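Local atomic coordinates of tyrosyl-tRNA synthetase (Aeropyrum pernix, PDB entry 2CYA), a protein that probably attaches tyrosine to tRNA(Tyr) in two steps, first activating the amino acid with ATP and then transferring it to the acceptor end of the tRNA. Residues S171-M176 / K189-A194; I131-R136 / R195-K200; R141-L146 / A156-S161; N11-N16 / A65-S70; A95-R100 / R353-I358. All coordinates share one frame; numbering follows the deposited sequence.

Contact 1 (S171-M176 / K189-A194); sequences SDIFYM and KAHMLA
F174 and I173 of S171-M176 meet H191 and A194 of K189-A194, and F174 shows how one ring can serve several neighbours at once. Its CB leaves the helix with CG beside the backbone N (chi1 -61°), and the ring swings over until its far end reaches the second helix. There the rim comes up edge-on to a backbone carbonyl: A194 O lies near the ring plane, 3.3 Å from F174 CZ, while F174 CE1 is 3.9 Å from the same oxygen, so the slightly positive C-H edge faces a carbonyl. F174 CZ also lies 4.4 Å from A194 CB. Around the other rim, F174 CD2 and CE2 touch V133 and V197. The short helical segments cross at -52°, their axes 10.5 Å apart. Helix 188-198 is the crossover between the adjacent parallel strands 180-184 and 207-211 of the Rossmann-type class I core, and helix 161-175, which precedes strand 180-184, packs beside it. I173 fills the next place along this interface: its CD1 lies 3.9 Å from H191 CD2, the two side chains crossing at about a right angle, and 4.3 Å from A194 CB. H210 fixes the imidazole's rotation: H191 ND1 shares a hydrogen bond with H210 NE2, and the two rings lie almost parallel. I173 follows D172, a predicted tyrosine-binding residue, and its side chain comes about 4 Å from that of Y39, another.

Contact 2 (I131-R136 / R195-K200); sequences IRVAKR and RDVAEK
The guanidinium of R136 approaches K200 aslant, with NH1 4.0 Å from K200 O, too far for a bond. What joins the two residues is the hydrocarbon behind their charges. R136 bends at chi2 (107°) and again at chi3, which lays its CG 3.7 Å from K200 CB and 3.9 Å from K200 CD. The lysine runs out straight beyond CG, taking NZ to 8.5 Å from R136 CZ. Deeper in, V197 reaches from helix 188-198 toward the end of helix 124-135: its CG2 sits 3.8 Å from R136 O and its CG1 4.4 Å from V133 CG1. F174 of helix 161-175 packs on both valines. The same end of helix 124-135 also faces the dimer partner, where K135 NZ forms a salt bridge with D82 of the second subunit. Both R136 and K200 touch crystal neighbours, which may influence their conformations. Two cationic chains can therefore lie side by side because only their methylenes meet, while the charged ends diverge.

Contact 3 (R141-L146 / A156-S161); sequences RVRRAL and AEVDAS
V158 meets the other segment with both prongs of its fork. Its CG1 lies 4.3 Å from L146 CD1, and its CG2 is 4.5 Å from R143 NH2, the guanidinium standing oblique to it. R143 reaches this far because its chain is extended from CB onward (chi2 164°), and its end is held elsewhere: NH1 forms a salt bridge with E155 of the second subunit, and NH2 a weak hydrogen bond with A153 O of its own chain. Behind these side chains, helix 139-143 runs out in a type I turn from R143 to L146, closed by L146 N to R143 O at 3.2 Å, which turns L146 onto L163 and P166 of helix 161-175. In sequence this region falls between strands 113-116 and 180-184, consistent with the connective insertion that builds the dimer interface in tyrosyl-tRNA synthetases. V158 and A160 make backbone hydrogen bonds to the second subunit, and V142 packs on that subunit's A160. Further out, the guanidinium groups of R141 and R144 overlap with an offset, R144 NH2 lying 3.2 Å above the plane of R141. The carboxylate of D196 probably offsets their like charges, with a salt bridge to R141 and a long, weak ion pair to R144.

Contact 4 (N11-N16 / A65-S70); sequences NRIARN and AGVDFS
A65, just past the end of helix 51-64, presses its methyl group against two neighbouring residues of the N-terminal helix. A65 CB is 3.6 Å from I13 CG1 and 3.8 Å from I13 CD1, and also lies 4.0 Å from R12 CG. The arginine contributes only the root of its chain: with CG anti to the backbone N (chi1 155°), that methylene is laid against the alanine. A65 O accepts a hydrogen bond from R9 NE, a polar tie beside the apolar one. G66 follows with positive phi (88°) as the C-prime residue of a Schellman motif, in which V67 N bonds to L62 O and G66 N to V63 O; the chain thereby reverses off the helix. V67 turns back toward the N-terminal helix, its CG2 4.3 Å from I13 CD1, so that I13 bridges two points of the turn while also packing on L26, L30 and L62. From D68 the chain runs as a strand, D68 pairing through its backbone with I36 and G38, and S70 with G38 and I40, along strand 37-42 and its start, while the F69 side chain packs under helix 51-64 on V59, L62 and V63. Strand 37-42, helix 51-64 and strand 68-73 make up the beta-alpha-beta crossover of the class I Rossmann core; where its first strand passes into the helix lies the HIGH-type signature, with H49, inferred to bind ATP.

Contact 5 (A95-R100 / R353-I358); sequences ARIVRR and RALEAI
I97 and I358 adopt nearly the same shape, CG1 beside the backbone N and the chain then fully extended (chi2 177° in I97), and this sends each CD1 straight across the gap between the helices. The two side chains meet tip to tip, I97 CD1 lying 3.9 Å from I358 CD1. The same methyl reaches the backbone of the C-terminal helix, 4.0 Å from L355 CA and 4.2 Å from L355 CB. At the outer margin R96 folds at chi3, bringing NH2 to 3.8 Å from A354 CB. The segments of helix 88-104 and helix 349-360 cross at -131° with axes 10.5 Å apart, and A93 and A94 of the former extend the apolar strip under I358. R100 adds a salt bridge to D348, just before helix 349-360. The side chain of W52 is about 7 Å from that of I97, and that of K241 about 7 Å from that of I358; both residues are inferred to bind ATP. The join is therefore apolar at its centre, and its fit rests on shape more than on directional bonds.

Overall arrangement
Contacts 1, 4 and 5 are buried and almost wholly apolar where they touch; contact 2 is partly buried, and contact 3 lies at the surface. Contacts 1 and 2 share helix 188-198 and meet through F174, grading from aromatic and aliphatic filling to the hydrocarbon parts of charged chains. D196 joins contact 2 to contact 3 by its salt bridge with R141, and both of these touch the second subunit, where paired charges become prominent. Contact 4, built on the N-terminal helix and the crossover into strand 68-73, comes within about 5 Å of contact 1 (nearest atoms) without touching it, while contact 5, between two helices far apart in sequence, lies farther from all the others.

Contact 1 (S171-M176 / K189-A194)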
# COMPACT_ATOMS: atom_id res chain seq x y z
N SER A 171 -7.00 5.23 -6.20
CA SER A 171 -7.95 4.22 -5.77
C SER A 171 -9.21 4.82 -5.16
O SER A 171 -10.27 4.22 -5.24
CB SER A 171 -7.29 3.25 -4.78
OG SER A 171 -6.22 2.58 -5.41
N ASP A 172 -9.07 5.98 -4.52
CA ASP A 172 -10.22 6.67 -3.92
C ASP A 172 -11.21 6.99 -5.04
O ASP A 172 -12.41 6.79 -4.90
CB ASP A 172 -9.80 8.00 -3.27
CG ASP A 172 -8.96 7.82 -2.02
OD1 ASP A 172 -8.98 6.74 -1.41
OD2 ASP A 172 -8.27 8.79 -1.64
N ILE A 173 -10.67 7.53 -6.14
CA ILE A 173 -11.47 7.90 -7.31
C ILE A 173 -12.16 6.68 -7.90
O ILE A 173 -13.36 6.70 -8.14
CB ILE A 173 -10.56 8.59 -8.40
CG1 ILE A 173 -10.10 9.96 -7.89
CG2 ILE A 173 -11.31 8.72 -9.74
CD1 ILE A 173 -8.95 10.55 -8.70
N PHE A 174 -11.41 5.59 -8.13
CA PHE A 174 -12.04 4.40 -8.71
C PHE A 174 -13.03 3.76 -7.73
O PHE A 174 -14.14 3.38 -8.11
CB PHE A 174 -11.00 3.36 -9.14
CG PHE A 174 -10.02 3.83 -10.20
CD1 PHE A 174 -10.40 4.76 -11.17
CD2 PHE A 174 -8.74 3.28 -10.27
CE1 PHE A 174 -9.53 5.13 -12.19
CE2 PHE A 174 -7.84 3.64 -11.29
CZ PHE A 174 -8.23 4.56 -12.25
N TYR A 175 -12.63 3.63 -6.47
CA TYR A 175 -13.50 3.01 -5.47
C TYR A 175 -14.85 3.73 -5.39
O TYR A 175 -15.88 3.08 -5.27
CB TYR A 175 -12.83 3.03 -4.10
CG TYR A 175 -13.65 2.35 -3.02
CD1 TYR A 175 -13.57 0.96 -2.83
CD2 TYR A 175 -14.47 3.09 -2.17
CE1 TYR A 175 -14.30 0.33 -1.81
CE2 TYR A 175 -15.21 2.47 -1.16
CZ TYR A 175 -15.12 1.09 -0.98
OH TYR A 175 -15.85 0.49 0.02
N MET A 176 -14.84 5.06 -5.45
CA MET A 176 -16.09 5.83 -5.39
C MET A 176 -16.81 5.90 -6.73
O MET A 176 -17.80 6.62 -6.88
CB MET A 176 -15.82 7.22 -4.84
CG MET A 176 -15.41 7.19 -3.38
SD MET A 176 -15.20 8.82 -2.65
CE MET A 176 -13.53 9.01 -2.89
N LYS A 189 -1.11 15.80 -11.05
CA LYS A 189 -0.31 14.62 -11.31
C LYS A 189 -1.03 13.33 -10.89
O LYS A 189 -1.02 12.35 -11.62
CB LYS A 189 1.05 14.75 -10.65
CG LYS A 189 2.02 15.63 -11.43
CD LYS A 189 3.37 15.72 -10.72
CE LYS A 189 4.40 16.45 -11.58
NZ LYS A 189 5.70 16.60 -10.86
N ALA A 190 -1.67 13.34 -9.73
CA ALA A 190 -2.38 12.14 -9.29
C ALA A 190 -3.52 11.86 -10.27
O ALA A 190 -3.78 10.71 -10.62
CB ALA A 190 -2.94 12.34 -7.89
N HIS A 191 -4.19 12.92 -10.72
CA HIS A 191 -5.31 12.75 -11.65
C HIS A 191 -4.88 12.20 -13.00
O HIS A 191 -5.62 11.41 -13.61
CB HIS A 191 -6.07 14.07 -11.81
CG HIS A 191 -6.80 14.48 -10.57
ND1 HIS A 191 -7.39 15.72 -10.43
CD2 HIS A 191 -7.04 13.82 -9.41
CE1 HIS A 191 -7.94 15.81 -9.23
NE2 HIS A 191 -7.74 14.67 -8.59
N MET A 192 -3.71 12.60 -13.48
CA MET A 192 -3.22 12.08 -14.76
C MET A 192 -2.90 10.60 -14.63
O MET A 192 -3.14 9.82 -15.54
CB MET A 192 -1.97 12.84 -15.23
CG MET A 192 -2.25 14.31 -15.58
SD MET A 192 -3.67 14.48 -16.71
CE MET A 192 -2.83 14.20 -18.28
N LEU A 193 -2.36 10.20 -13.49
CA LEU A 193 -2.05 8.80 -13.26
C LEU A 193 -3.36 8.01 -13.26
O LEU A 193 -3.43 6.89 -13.78
CB LEU A 193 -1.37 8.64 -11.89
CG LEU A 193 -1.11 7.19 -11.46
CD1 LEU A 193 -0.26 6.48 -12.52
CD2 LEU A 193 -0.43 7.18 -10.11
N ALA A 194 -4.41 8.58 -12.66
CA ALA A 194 -5.70 7.87 -12.62
C ALA A 194 -6.22 7.67 -14.04
O ALA A 194 -6.68 6.59 -14.40
CB ALA A 194 -6.72 8.66 -11.80

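Contact 2 (I131-R136 / R195-K200)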
# COMPACT_ATOMS: atom_id res chain seq x y z
N ILE A 131 -3.89 -2.28 -4.76
CA ILE A 131 -2.93 -3.24 -5.31
C ILE A 131 -3.04 -3.38 -6.83
O ILE A 131 -2.04 -3.38 -7.54
CB ILE A 131 -3.10 -4.62 -4.66
CG1 ILE A 131 -2.67 -4.54 -3.19
CG2 ILE A 131 -2.24 -5.64 -5.39
CD1 ILE A 131 -2.80 -5.83 -2.46
N ARG A 132 -4.26 -3.49 -7.34
CA ARG A 132 -4.43 -3.59 -8.78
C ARG A 132 -3.88 -2.34 -9.47
O ARG A 132 -3.26 -2.42 -10.54
CB ARG A 132 -5.89 -3.84 -9.09
CG ARG A 132 -6.30 -5.27 -8.73
CD ARG A 132 -7.79 -5.41 -8.64
NE ARG A 132 -8.43 -4.71 -9.74
CZ ARG A 132 -9.67 -4.25 -9.70
NH1 ARG A 132 -10.40 -4.43 -8.60
NH2 ARG A 132 -10.17 -3.59 -10.74
N VAL A 133 -4.06 -1.18 -8.84
CA VAL A 133 -3.54 0.04 -9.43
C VAL A 133 -2.02 0.00 -9.41
O VAL A 133 -1.39 0.39 -10.38
CB VAL A 133 -4.01 1.30 -8.67
CG1 VAL A 133 -3.24 2.50 -9.17
CG2 VAL A 133 -5.52 1.52 -8.88
N ALA A 134 -1.43 -0.45 -8.31
CA ALA A 134 0.02 -0.51 -8.21
C ALA A 134 0.64 -1.48 -9.23
O ALA A 134 1.80 -1.32 -9.61
CB ALA A 134 0.44 -0.90 -6.80
N LYS A 135 -0.12 -2.48 -9.64
CA LYS A 135 0.39 -3.47 -10.60
C LYS A 135 0.43 -2.92 -12.02
O LYS A 135 1.14 -3.45 -12.87
CB LYS A 135 -0.47 -4.74 -10.57
CG LYS A 135 -0.33 -5.56 -9.30
CD LYS A 135 -1.23 -6.80 -9.30
CE LYS A 135 -0.92 -7.76 -10.45
NZ LYS A 135 0.50 -8.21 -10.44
N ARG A 136 -0.33 -1.86 -12.26
CA ARG A 136 -0.40 -1.27 -13.59
C ARG A 136 0.37 0.03 -13.75
O ARG A 136 0.12 0.78 -14.70
CB ARG A 136 -1.85 -1.03 -13.97
CG ARG A 136 -2.34 -1.94 -15.05
CD ARG A 136 -3.27 -3.00 -14.53
NE ARG A 136 -2.89 -4.30 -15.05
CZ ARG A 136 -3.65 -5.39 -14.98
NH1 ARG A 136 -4.86 -5.33 -14.41
NH2 ARG A 136 -3.20 -6.54 -15.46
N ARG A 195 -6.13 8.73 -14.84
CA ARG A 195 -6.60 8.67 -16.23
C ARG A 195 -5.78 7.69 -17.06
O ARG A 195 -6.31 7.00 -17.92
CB ARG A 195 -6.55 10.06 -16.88
CG ARG A 195 -7.60 11.04 -16.36
CD ARG A 195 -7.37 12.44 -16.93
NE ARG A 195 -7.38 12.46 -18.40
CZ ARG A 195 -8.46 12.39 -19.16
NH1 ARG A 195 -9.68 12.28 -18.60
NH2 ARG A 195 -8.34 12.41 -20.47
N ASP A 196 -4.48 7.65 -16.80
CA ASP A 196 -3.59 6.76 -17.56
C ASP A 196 -3.78 5.30 -17.20
O ASP A 196 -3.38 4.42 -17.96
CB ASP A 196 -2.12 7.09 -17.31
CG ASP A 196 -1.64 8.24 -18.15
OD1 ASP A 196 -2.36 8.63 -19.08
OD2 ASP A 196 -0.52 8.73 -17.88
N VAL A 197 -4.40 5.05 -16.06
CA VAL A 197 -4.57 3.70 -15.56
C VAL A 197 -5.98 3.13 -15.63
O VAL A 197 -6.16 1.91 -15.70
CB VAL A 197 -4.04 3.66 -14.09
CG1 VAL A 197 -4.76 2.62 -13.27
CG2 VAL A 197 -2.55 3.41 -14.12
N ALA A 198 -6.97 4.01 -15.65
CA ALA A 198 -8.38 3.60 -15.65
C ALA A 198 -8.80 2.49 -16.64
O ALA A 198 -9.44 1.52 -16.24
CB ALA A 198 -9.26 4.84 -15.85
N GLU A 199 -8.46 2.65 -17.92
CA GLU A 199 -8.87 1.64 -18.91
C GLU A 199 -8.19 0.29 -18.68
O GLU A 199 -8.82 -0.76 -18.83
CB GLU A 199 -8.65 2.19 -20.33
CG GLU A 199 -9.62 3.33 -20.66
CD GLU A 199 -9.39 4.00 -22.02
OE1 GLU A 199 -8.55 3.52 -22.81
OE2 GLU A 199 -10.09 5.00 -22.30
N LYS A 200 -6.93 0.31 -18.28
CA LYS A 200 -6.22 -0.94 -18.00
C LYS A 200 -6.91 -1.76 -16.91
O LYS A 200 -6.91 -2.98 -16.96
CB LYS A 200 -4.78 -0.64 -17.57
CG LYS A 200 -3.94 -0.11 -18.69
CD LYS A 200 -2.59 0.36 -18.20
CE LYS A 200 -1.80 0.95 -19.34
NZ LYS A 200 -0.51 1.51 -18.88

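Contact 3 (R141-L146 / A156-S161)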
# COMPACT_ATOMS: atom_id res chain seq x y z
N ARG A 141 6.57 5.52 -13.39
CA ARG A 141 5.31 6.19 -13.67
C ARG A 141 4.77 6.81 -12.38
O ARG A 141 4.38 7.98 -12.36
CB ARG A 141 4.28 5.21 -14.25
CG ARG A 141 2.91 5.85 -14.53
CD ARG A 141 3.01 6.91 -15.62
NE ARG A 141 1.83 7.76 -15.73
CZ ARG A 141 1.58 8.80 -14.93
NH1 ARG A 141 2.42 9.12 -13.96
NH2 ARG A 141 0.50 9.55 -15.14
N VAL A 142 4.78 6.03 -11.30
CA VAL A 142 4.30 6.51 -10.00
C VAL A 142 5.20 7.59 -9.43
O VAL A 142 4.75 8.48 -8.73
CB VAL A 142 4.22 5.36 -8.96
CG1 VAL A 142 3.89 5.93 -7.58
CG2 VAL A 142 3.17 4.34 -9.38
N ARG A 143 6.49 7.51 -9.74
CA ARG A 143 7.41 8.50 -9.21
C ARG A 143 7.24 9.85 -9.90
O ARG A 143 7.46 10.89 -9.29
CB ARG A 143 8.85 8.01 -9.34
CG ARG A 143 9.81 8.67 -8.37
CD ARG A 143 11.12 7.89 -8.27
NE ARG A 143 12.05 8.50 -7.32
CZ ARG A 143 13.25 8.00 -7.03
NH1 ARG A 143 13.66 6.88 -7.62
NH2 ARG A 143 14.03 8.62 -6.15
N ARG A 144 6.86 9.84 -11.18
CA ARG A 144 6.68 11.12 -11.85
C ARG A 144 5.31 11.70 -11.52
O ARG A 144 4.85 12.64 -12.16
CB ARG A 144 6.91 10.99 -13.37
CG ARG A 144 5.79 10.40 -14.21
CD ARG A 144 6.21 10.37 -15.69
NE ARG A 144 5.21 9.77 -16.58
CZ ARG A 144 4.10 10.39 -17.00
NH1 ARG A 144 3.83 11.63 -16.63
NH2 ARG A 144 3.26 9.74 -17.80
N ALA A 145 4.66 11.13 -10.51
CA ALA A 145 3.35 11.59 -10.06
C ALA A 145 3.52 12.20 -8.67
O ALA A 145 2.56 12.58 -8.02
CB ALA A 145 2.36 10.43 -10.01
N LEU A 146 4.77 12.28 -8.22
CA LEU A 146 5.09 12.84 -6.92
C LEU A 146 5.46 14.31 -7.09
O LEU A 146 6.34 14.63 -7.89
CB LEU A 146 6.28 12.11 -6.30
CG LEU A 146 6.19 10.58 -6.23
CD1 LEU A 146 7.43 10.06 -5.51
CD2 LEU A 146 4.93 10.15 -5.50
N ALA A 156 16.99 7.47 -1.27
CA ALA A 156 17.28 7.53 0.16
C ALA A 156 16.58 8.62 0.98
O ALA A 156 16.69 8.63 2.21
CB ALA A 156 18.79 7.63 0.36
N GLU A 157 15.86 9.53 0.32
CA GLU A 157 15.17 10.61 1.03
C GLU A 157 13.65 10.53 0.94
O GLU A 157 12.93 11.12 1.75
CB GLU A 157 15.61 11.98 0.49
CG GLU A 157 17.09 12.26 0.65
CD GLU A 157 17.53 12.24 2.10
OE1 GLU A 157 16.97 13.02 2.90
OE2 GLU A 157 18.44 11.44 2.43
N VAL A 158 13.16 9.79 -0.05
CA VAL A 158 11.72 9.62 -0.27
C VAL A 158 11.20 8.38 0.45
O VAL A 158 11.38 7.27 -0.03
CB VAL A 158 11.41 9.45 -1.78
CG1 VAL A 158 9.92 9.53 -2.01
CG2 VAL A 158 12.15 10.51 -2.58
N ASP A 159 10.55 8.56 1.60
CA ASP A 159 10.03 7.40 2.32
C ASP A 159 8.91 6.75 1.50
O ASP A 159 8.15 7.43 0.81
CB ASP A 159 9.56 7.78 3.73
CG ASP A 159 8.28 8.58 3.74
OD1 ASP A 159 8.24 9.68 3.15
OD2 ASP A 159 7.31 8.11 4.37
N ALA A 160 8.85 5.41 1.56
CA ALA A 160 7.88 4.61 0.82
C ALA A 160 6.41 5.04 0.90
O ALA A 160 5.66 4.85 -0.06
CB ALA A 160 8.01 3.14 1.23
N SER A 161 5.99 5.59 2.03
CA SER A 161 4.61 6.01 2.17
C SER A 161 4.24 7.07 1.13
O SER A 161 3.07 7.25 0.81
CB SER A 161 4.36 6.53 3.59
OG SER A 161 5.09 7.73 3.81

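Contact 4 (N11-N16 / A65-S70)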
# COMPACT_ATOMS: atom_id res chain seq x y z
N ASN A 11 -20.78 25.48 -18.64
CA ASN A 11 -20.21 26.78 -18.23
C ASN A 11 -20.25 26.95 -16.72
O ASN A 11 -19.39 27.62 -16.15
CB ASN A 11 -20.93 27.95 -18.88
CG ASN A 11 -20.73 28.00 -20.38
OD1 ASN A 11 -19.63 27.79 -20.89
ND2 ASN A 11 -21.80 28.31 -21.10
N ARG A 12 -21.25 26.37 -16.08
CA ARG A 12 -21.37 26.46 -14.64
C ARG A 12 -20.24 25.65 -13.99
O ARG A 12 -19.65 26.08 -13.00
CB ARG A 12 -22.73 25.90 -14.21
CG ARG A 12 -22.77 25.39 -12.78
CD ARG A 12 -23.88 26.04 -12.01
NE ARG A 12 -23.64 27.47 -11.89
CZ ARG A 12 -24.58 28.36 -11.57
NH1 ARG A 12 -25.83 27.96 -11.35
NH2 ARG A 12 -24.27 29.65 -11.47
N ILE A 13 -19.94 24.48 -14.55
CA ILE A 13 -18.87 23.63 -14.04
C ILE A 13 -17.51 24.21 -14.40
O ILE A 13 -16.59 24.21 -13.58
CB ILE A 13 -18.99 22.19 -14.62
CG1 ILE A 13 -20.20 21.49 -14.02
CG2 ILE A 13 -17.72 21.40 -14.35
CD1 ILE A 13 -20.54 20.18 -14.68
N ALA A 14 -17.37 24.71 -15.62
CA ALA A 14 -16.09 25.25 -16.07
C ALA A 14 -15.70 26.60 -15.50
O ALA A 14 -14.51 26.91 -15.39
CB ALA A 14 -16.06 25.33 -17.59
N ARG A 15 -16.69 27.40 -15.13
CA ARG A 15 -16.44 28.75 -14.60
C ARG A 15 -15.33 28.83 -13.56
O ARG A 15 -15.37 28.17 -12.52
CB ARG A 15 -17.76 29.34 -14.05
CG ARG A 15 -17.94 29.26 -12.54
CD ARG A 15 -19.39 29.04 -12.10
NE ARG A 15 -20.26 30.16 -12.39
CZ ARG A 15 -21.20 30.62 -11.56
NH1 ARG A 15 -21.38 30.05 -10.38
NH2 ARG A 15 -21.95 31.66 -11.92
N ASN A 16 -14.31 29.62 -13.88
CA ASN A 16 -13.17 29.88 -13.02
C ASN A 16 -12.15 28.77 -12.78
O ASN A 16 -11.25 28.91 -11.96
CB ASN A 16 -13.67 30.42 -11.68
CG ASN A 16 -14.23 31.82 -11.80
OD1 ASN A 16 -13.56 32.73 -12.32
ND2 ASN A 16 -15.46 32.01 -11.31
N ALA A 65 -25.07 21.82 -10.86
CA ALA A 65 -25.02 21.37 -12.24
C ALA A 65 -25.50 19.91 -12.36
O ALA A 65 -25.36 19.27 -13.40
CB ALA A 65 -23.61 21.52 -12.80
N GLY A 66 -26.07 19.38 -11.28
CA GLY A 66 -26.57 18.02 -11.33
C GLY A 66 -25.62 16.87 -10.99
O GLY A 66 -26.04 15.72 -11.03
N VAL A 67 -24.36 17.16 -10.64
CA VAL A 67 -23.40 16.09 -10.29
C VAL A 67 -23.64 15.53 -8.88
O VAL A 67 -23.80 16.30 -7.94
CB VAL A 67 -21.95 16.62 -10.36
CG1 VAL A 67 -20.97 15.51 -9.95
CG2 VAL A 67 -21.63 17.12 -11.79
N ASP A 68 -23.70 14.21 -8.71
CA ASP A 68 -23.87 13.62 -7.38
C ASP A 68 -22.47 13.72 -6.76
O ASP A 68 -21.53 13.01 -7.17
CB ASP A 68 -24.34 12.16 -7.45
CG ASP A 68 -25.85 12.04 -7.71
OD1 ASP A 68 -26.66 12.68 -6.98
OD2 ASP A 68 -26.23 11.29 -8.64
N PHE A 69 -22.35 14.59 -5.77
CA PHE A 69 -21.06 14.90 -5.17
C PHE A 69 -20.75 14.39 -3.78
O PHE A 69 -21.61 14.32 -2.90
CB PHE A 69 -20.91 16.44 -5.16
CG PHE A 69 -19.51 16.91 -5.33
CD1 PHE A 69 -18.92 16.94 -6.59
CD2 PHE A 69 -18.73 17.26 -4.22
CE1 PHE A 69 -17.57 17.30 -6.74
CE2 PHE A 69 -17.39 17.61 -4.36
CZ PHE A 69 -16.81 17.63 -5.62
N SER A 70 -19.46 14.07 -3.61
CA SER A 70 -18.92 13.60 -2.34
C SER A 70 -17.66 14.39 -2.02
O SER A 70 -16.93 14.85 -2.92
CB SER A 70 -18.53 12.11 -2.41
OG SER A 70 -19.62 11.28 -2.73

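Contact 5 (A95-R100 / R353-I358)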
# COMPACT_ATOMS: atom_id res chain seq x y z
N ALA A 95 -11.53 18.55 9.86
CA ALA A 95 -12.58 18.18 8.90
C ALA A 95 -13.97 18.64 9.37
O ALA A 95 -14.81 19.05 8.55
CB ALA A 95 -12.58 16.66 8.68
N ARG A 96 -14.23 18.57 10.68
CA ARG A 96 -15.53 19.02 11.18
C ARG A 96 -15.64 20.53 10.94
O ARG A 96 -16.71 21.04 10.64
CB ARG A 96 -15.68 18.74 12.67
CG ARG A 96 -15.69 17.27 13.03
CD ARG A 96 -16.35 17.09 14.40
NE ARG A 96 -15.56 17.69 15.47
CZ ARG A 96 -14.46 17.15 15.99
NH1 ARG A 96 -14.01 15.98 15.54
NH2 ARG A 96 -13.81 17.78 16.96
N ILE A 97 -14.53 21.24 11.07
CA ILE A 97 -14.54 22.68 10.85
C ILE A 97 -14.79 22.97 9.36
O ILE A 97 -15.57 23.86 9.02
CB ILE A 97 -13.22 23.30 11.32
CG1 ILE A 97 -13.14 23.18 12.85
CG2 ILE A 97 -13.15 24.78 10.92
CD1 ILE A 97 -11.84 23.68 13.46
N VAL A 98 -14.15 22.22 8.48
CA VAL A 98 -14.35 22.40 7.05
C VAL A 98 -15.84 22.24 6.71
O VAL A 98 -16.38 23.02 5.92
CB VAL A 98 -13.47 21.40 6.24
CG1 VAL A 98 -13.95 21.28 4.79
CG2 VAL A 98 -12.00 21.89 6.29
N ARG A 99 -16.52 21.25 7.29
CA ARG A 99 -17.94 21.08 6.97
C ARG A 99 -18.75 22.31 7.37
O ARG A 99 -19.65 22.74 6.63
CB ARG A 99 -18.55 19.87 7.68
CG ARG A 99 -18.23 18.55 7.05
CD ARG A 99 -18.94 17.39 7.73
NE ARG A 99 -17.96 16.40 8.17
CZ ARG A 99 -17.74 16.06 9.44
NH1 ARG A 99 -18.45 16.62 10.42
NH2 ARG A 99 -16.79 15.20 9.73
N ARG A 100 -18.42 22.87 8.53
CA ARG A 100 -19.12 24.05 9.02
C ARG A 100 -18.82 25.25 8.15
O ARG A 100 -19.70 26.07 7.89
CB ARG A 100 -18.72 24.34 10.47
CG ARG A 100 -19.39 25.57 11.08
CD ARG A 100 -20.90 25.50 11.00
NE ARG A 100 -21.41 24.27 11.60
CZ ARG A 100 -21.36 24.01 12.90
NH1 ARG A 100 -20.82 24.89 13.73
NH2 ARG A 100 -21.82 22.85 13.36
N ARG A 353 -13.55 24.84 20.62
CA ARG A 353 -12.66 23.97 21.38
C ARG A 353 -11.74 23.20 20.45
O ARG A 353 -10.54 23.10 20.69
CB ARG A 353 -13.47 22.97 22.21
CG ARG A 353 -13.78 23.43 23.63
CD ARG A 353 -14.43 22.31 24.44
NE ARG A 353 -15.86 22.18 24.17
CZ ARG A 353 -16.45 21.04 23.82
NH1 ARG A 353 -15.73 19.93 23.67
NH2 ARG A 353 -17.77 21.00 23.62
N ALA A 354 -12.31 22.67 19.38
CA ALA A 354 -11.52 21.92 18.40
C ALA A 354 -10.53 22.86 17.73
O ALA A 354 -9.37 22.51 17.49
CB ALA A 354 -12.43 21.29 17.36
N LEU A 355 -10.99 24.07 17.42
CA LEU A 355 -10.13 25.05 16.78
C LEU A 355 -8.90 25.33 17.63
O LEU A 355 -7.79 25.49 17.11
CB LEU A 355 -10.90 26.36 16.55
CG LEU A 355 -10.07 27.51 15.97
CD1 LEU A 355 -9.56 27.12 14.57
CD2 LEU A 355 -10.92 28.77 15.91
N GLU A 356 -9.10 25.40 18.94
CA GLU A 356 -8.00 25.68 19.86
C GLU A 356 -7.06 24.47 19.99
O GLU A 356 -5.84 24.63 20.03
CB GLU A 356 -8.58 26.16 21.20
CG GLU A 356 -9.56 27.34 20.98
CD GLU A 356 -10.08 28.01 22.25
OE1 GLU A 356 -10.60 27.31 23.14
OE2 GLU A 356 -9.97 29.26 22.33
N ALA A 357 -7.62 23.27 20.03
CA ALA A 357 -6.76 22.09 20.11
C ALA A 357 -5.88 22.11 18.86
O ALA A 357 -4.66 21.94 18.94
CB ALA A 357 -7.60 20.81 20.15
N ILE A 358 -6.49 22.34 17.70
CA ILE A 358 -5.74 22.38 16.45
C ILE A 358 -4.63 23.43 16.46
O ILE A 358 -3.50 23.16 16.03
CB ILE A 358 -6.65 22.68 15.24
CG1 ILE A 358 -7.63 21.53 15.01
CG2 ILE A 358 -5.80 22.91 13.99
CD1 ILE A 358 -8.53 21.74 13.83